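Local structure of serine protease inhibitor 2 (Anopheles gambiae, 3PZF) at residues 141-155 against 166-180. The protein inhibits the serine proteases CLIPB9, CLIPB10 and CLIPB4, preventing phenoloxidase activation and so restraining melanization in the mosquito hemolymph. Residues are numbered along the deposited sequence; the frame is centred on the assembly and turned at random.
Sequences YSNPTQTAATINNWV and IVTPDSLEGAVITLV
Asn152 OD1 is gripped by two successive backbone N-H groups: Ile166 N at 2.8 Å, from above the carbonyl plane, and Val167 N at 3.2 Å, in that plane and on a lone pair. The same amide returns a bond, ND2 donating one N-H to Val167 O, which lies in the amide plane, at 3.1 Å and nearly straight (172°). An asparagine suits this place because one flat group both accepts and donates, and the three bonds together fix its rotation. Beside it, Val155 CG2 lies 3.6 Å and Ile151 CG2 3.7 Å from Ile166 CG2, while small Ala148 lets Val167, Pro169 and Leu172 come close to the helix. At the helix start the rings of Pro144 and Pro169 touch through their CB atoms. Tyr141 lays one ring face over Ala175, whose CB makes a CH-pi contact 4.1 Å from the ring centroid. Tyrosine suits the spot because its buried hydroxyl can both accept and donate: Tyr141 OH accepts from Thr178 OG1 at 2.9 Å and also bonds to Phe113 O of strand 105-115. Farther along, the Trp154 and Val180 side chains run in opposite senses, Trp154 CZ3 lying 3.8 Å from Val180 CG1. This is the serpin arrangement, in which helix F, here 144-158, lies over the front of central beta-sheet A, its first part 19° from strand 177-180, with the 166-176 linker tucked against it.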
# COMPACT_ATOMS: atom_id res chain seq x y z
N TYR A 141 1.28 27.63 6.19
CA TYR A 141 0.55 27.49 4.92
C TYR A 141 0.36 28.85 4.23
O TYR A 141 0.00 28.92 3.04
CB TYR A 141 -0.79 26.78 5.14
CG TYR A 141 -0.62 25.29 5.40
CD1 TYR A 141 -0.44 24.40 4.34
CD2 TYR A 141 -0.62 24.76 6.69
CE1 TYR A 141 -0.28 23.04 4.55
CE2 TYR A 141 -0.45 23.38 6.91
CZ TYR A 141 -0.28 22.53 5.83
OH TYR A 141 -0.11 21.15 5.98
N SER A 142 0.63 29.93 4.95
CA SER A 142 0.58 31.27 4.37
C SER A 142 1.70 31.42 3.33
O SER A 142 1.75 32.40 2.59
CB SER A 142 0.68 32.35 5.47
OG SER A 142 1.98 32.43 6.02
N ASN A 143 2.59 30.44 3.29
CA ASN A 143 3.66 30.38 2.32
C ASN A 143 3.63 28.98 1.72
O ASN A 143 4.44 28.14 2.09
CB ASN A 143 5.00 30.63 3.00
CG ASN A 143 6.16 30.74 2.00
OD1 ASN A 143 6.03 30.39 0.82
ND2 ASN A 143 7.30 31.24 2.49
N PRO A 144 2.69 28.74 0.80
CA PRO A 144 2.51 27.41 0.21
C PRO A 144 3.78 26.93 -0.49
O PRO A 144 4.07 25.75 -0.51
CB PRO A 144 1.40 27.62 -0.83
CG PRO A 144 0.77 28.95 -0.49
CD PRO A 144 1.83 29.75 0.16
N THR A 145 4.54 27.86 -1.05
CA THR A 145 5.73 27.48 -1.79
C THR A 145 6.79 26.88 -0.89
O THR A 145 7.35 25.83 -1.18
CB THR A 145 6.34 28.70 -2.48
OG1 THR A 145 5.34 29.32 -3.28
CG2 THR A 145 7.53 28.27 -3.32
N GLN A 146 7.07 27.57 0.21
CA GLN A 146 8.02 27.06 1.18
C GLN A 146 7.51 25.75 1.77
O GLN A 146 8.29 24.82 1.97
CB GLN A 146 8.26 28.09 2.28
CG GLN A 146 8.61 27.54 3.65
CD GLN A 146 8.66 28.64 4.71
OE1 GLN A 146 7.86 28.64 5.65
NE2 GLN A 146 9.58 29.58 4.55
N THR A 147 6.20 25.67 2.01
CA THR A 147 5.60 24.51 2.66
C THR A 147 5.67 23.29 1.75
O THR A 147 6.04 22.22 2.20
CB THR A 147 4.12 24.78 3.06
OG1 THR A 147 4.06 25.92 3.93
CG2 THR A 147 3.52 23.56 3.81
N ALA A 148 5.35 23.47 0.47
CA ALA A 148 5.45 22.39 -0.50
C ALA A 148 6.87 21.83 -0.55
O ALA A 148 7.07 20.61 -0.59
CB ALA A 148 5.01 22.86 -1.88
N ALA A 149 7.84 22.73 -0.53
CA ALA A 149 9.25 22.35 -0.51
C ALA A 149 9.57 21.53 0.73
O ALA A 149 10.29 20.53 0.66
CB ALA A 149 10.13 23.61 -0.56
N THR A 150 9.04 21.94 1.87
CA THR A 150 9.31 21.24 3.10
C THR A 150 8.74 19.82 3.02
O THR A 150 9.43 18.85 3.33
CB THR A 150 8.73 21.98 4.29
OG1 THR A 150 9.39 23.25 4.42
CG2 THR A 150 8.93 21.18 5.56
N ILE A 151 7.48 19.70 2.60
CA ILE A 151 6.83 18.40 2.51
C ILE A 151 7.54 17.51 1.48
O ILE A 151 7.77 16.33 1.73
CB ILE A 151 5.34 18.56 2.16
CG1 ILE A 151 4.61 19.23 3.33
CG2 ILE A 151 4.72 17.17 1.83
CD1 ILE A 151 3.21 19.67 3.03
N ASN A 152 7.91 18.07 0.34
CA ASN A 152 8.54 17.28 -0.71
C ASN A 152 9.94 16.81 -0.31
O ASN A 152 10.31 15.67 -0.59
CB ASN A 152 8.53 18.03 -2.04
CG ASN A 152 7.13 18.18 -2.58
OD1 ASN A 152 6.26 17.36 -2.30
ND2 ASN A 152 6.89 19.22 -3.35
N ASN A 153 10.69 17.65 0.39
CA ASN A 153 12.01 17.23 0.85
C ASN A 153 11.88 16.14 1.91
O ASN A 153 12.72 15.26 2.01
CB ASN A 153 12.80 18.43 1.39
CG ASN A 153 13.18 19.42 0.28
OD1 ASN A 153 13.04 19.13 -0.91
ND2 ASN A 153 13.66 20.60 0.68
N TRP A 154 10.80 16.18 2.69
CA TRP A 154 10.54 15.16 3.69
C TRP A 154 10.25 13.83 3.00
O TRP A 154 10.73 12.77 3.42
CB TRP A 154 9.38 15.59 4.59
CG TRP A 154 8.98 14.58 5.61
CD1 TRP A 154 9.48 14.44 6.88
CD2 TRP A 154 8.00 13.56 5.44
NE1 TRP A 154 8.86 13.38 7.51
CE2 TRP A 154 7.94 12.82 6.65
CE3 TRP A 154 7.15 13.19 4.39
CZ2 TRP A 154 7.08 11.76 6.84
CZ3 TRP A 154 6.29 12.13 4.58
CH2 TRP A 154 6.26 11.42 5.79
N VAL A 155 9.49 13.89 1.91
CA VAL A 155 9.18 12.67 1.15
C VAL A 155 10.47 12.04 0.62
O VAL A 155 10.68 10.82 0.76
CB VAL A 155 8.19 12.97 -0.01
CG1 VAL A 155 8.20 11.84 -1.07
CG2 VAL A 155 6.78 13.20 0.54
N ILE A 166 5.19 15.19 -3.61
CA ILE A 166 3.85 14.69 -3.46
C ILE A 166 2.81 15.80 -3.52
O ILE A 166 1.65 15.54 -3.78
CB ILE A 166 3.74 13.89 -2.15
CG1 ILE A 166 2.42 13.13 -2.09
CG2 ILE A 166 3.86 14.82 -0.93
CD1 ILE A 166 2.41 12.06 -0.98
N VAL A 167 3.22 17.05 -3.31
CA VAL A 167 2.25 18.14 -3.36
C VAL A 167 2.79 19.32 -4.17
O VAL A 167 3.99 19.46 -4.35
CB VAL A 167 1.86 18.66 -1.95
CG1 VAL A 167 1.19 17.57 -1.11
CG2 VAL A 167 3.08 19.26 -1.23
N THR A 168 1.89 20.15 -4.66
CA THR A 168 2.27 21.44 -5.25
C THR A 168 1.66 22.53 -4.38
O THR A 168 0.77 22.24 -3.59
CB THR A 168 1.71 21.58 -6.68
OG1 THR A 168 0.28 21.57 -6.63
CG2 THR A 168 2.22 20.45 -7.58
N PRO A 169 2.13 23.78 -4.50
CA PRO A 169 1.47 24.83 -3.73
C PRO A 169 -0.06 24.81 -3.89
O PRO A 169 -0.79 25.06 -2.92
CB PRO A 169 2.07 26.11 -4.32
CG PRO A 169 3.46 25.69 -4.75
CD PRO A 169 3.30 24.28 -5.25
N ASP A 170 -0.54 24.49 -5.09
CA ASP A 170 -1.98 24.51 -5.37
C ASP A 170 -2.75 23.46 -4.56
O ASP A 170 -3.91 23.69 -4.20
CB ASP A 170 -2.23 24.31 -6.87
CG ASP A 170 -2.07 25.60 -7.67
OD1 ASP A 170 -2.44 26.67 -7.15
OD2 ASP A 170 -1.56 25.54 -8.81
N SER A 171 -2.13 22.32 -4.28
CA SER A 171 -2.78 21.26 -3.51
C SER A 171 -2.79 21.53 -2.00
O SER A 171 -3.35 20.76 -1.23
CB SER A 171 -2.14 19.90 -3.81
OG SER A 171 -0.73 19.95 -3.69
N LEU A 172 -2.16 22.64 -1.59
CA LEU A 172 -2.14 23.06 -0.18
C LEU A 172 -3.08 24.24 0.04
O LEU A 172 -3.22 24.72 1.17
CB LEU A 172 -0.71 23.46 0.24
CG LEU A 172 0.33 22.33 0.11
CD1 LEU A 172 1.71 22.80 0.58
CD2 LEU A 172 -0.11 21.11 0.88
N GLU A 173 -3.73 24.70 -1.03
CA GLU A 173 -4.63 25.84 -0.93
C GLU A 173 -5.72 25.58 0.10
O GLU A 173 -6.48 24.61 -0.01
CB GLU A 173 -5.25 26.16 -2.30
CG GLU A 173 -5.94 27.52 -2.35
N GLY A 174 -5.78 26.44 1.12
CA GLY A 174 -6.81 26.36 2.14
C GLY A 174 -6.53 25.38 3.26
O GLY A 174 -7.35 25.18 4.15
N ALA A 175 -5.34 24.78 3.24
CA ALA A 175 -5.01 23.73 4.21
C ALA A 175 -4.59 24.30 5.55
O ALA A 175 -4.03 25.39 5.64
CB ALA A 175 -3.91 22.83 3.66
N VAL A 176 -4.87 23.52 6.59
CA VAL A 176 -4.54 23.84 7.95
C VAL A 176 -3.75 22.66 8.55
O VAL A 176 -2.80 22.86 9.30
CB VAL A 176 -5.83 24.09 8.76
CG1 VAL A 176 -5.55 24.08 10.22
CG2 VAL A 176 -6.46 25.41 8.34
N ILE A 177 -4.15 21.44 8.20
CA ILE A 177 -3.42 20.24 8.58
C ILE A 177 -3.43 19.30 7.37
O ILE A 177 -4.50 19.00 6.84
CB ILE A 177 -4.07 19.52 9.80
CG1 ILE A 177 -3.92 20.38 11.06
CG2 ILE A 177 -3.43 18.14 10.00
CD1 ILE A 177 -4.64 19.81 12.24
N THR A 178 -2.26 18.87 6.92
CA THR A 178 -2.15 17.92 5.82
C THR A 178 -1.47 16.68 6.38
O THR A 178 -0.47 16.79 7.09
CB THR A 178 -1.34 18.47 4.65
OG1 THR A 178 -1.93 19.70 4.19
CG2 THR A 178 -1.33 17.50 3.48
N LEU A 179 -2.02 15.52 6.09
CA LEU A 179 -1.51 14.29 6.65
C LEU A 179 -0.92 13.57 5.46
O LEU A 179 -1.62 13.34 4.48
CB LEU A 179 -2.66 13.47 7.25
CG LEU A 179 -2.33 12.06 7.77
CD1 LEU A 179 -1.15 12.07 8.74
CD2 LEU A 179 -3.56 11.44 8.46
N VAL A 180 0.37 13.22 5.53
CA VAL A 180 1.09 12.68 4.37
C VAL A 180 1.68 11.34 4.75
O VAL A 180 2.25 11.21 5.81
CB VAL A 180 2.24 13.63 3.95
CG1 VAL A 180 3.02 13.05 2.77
CG2 VAL A 180 1.68 14.98 3.58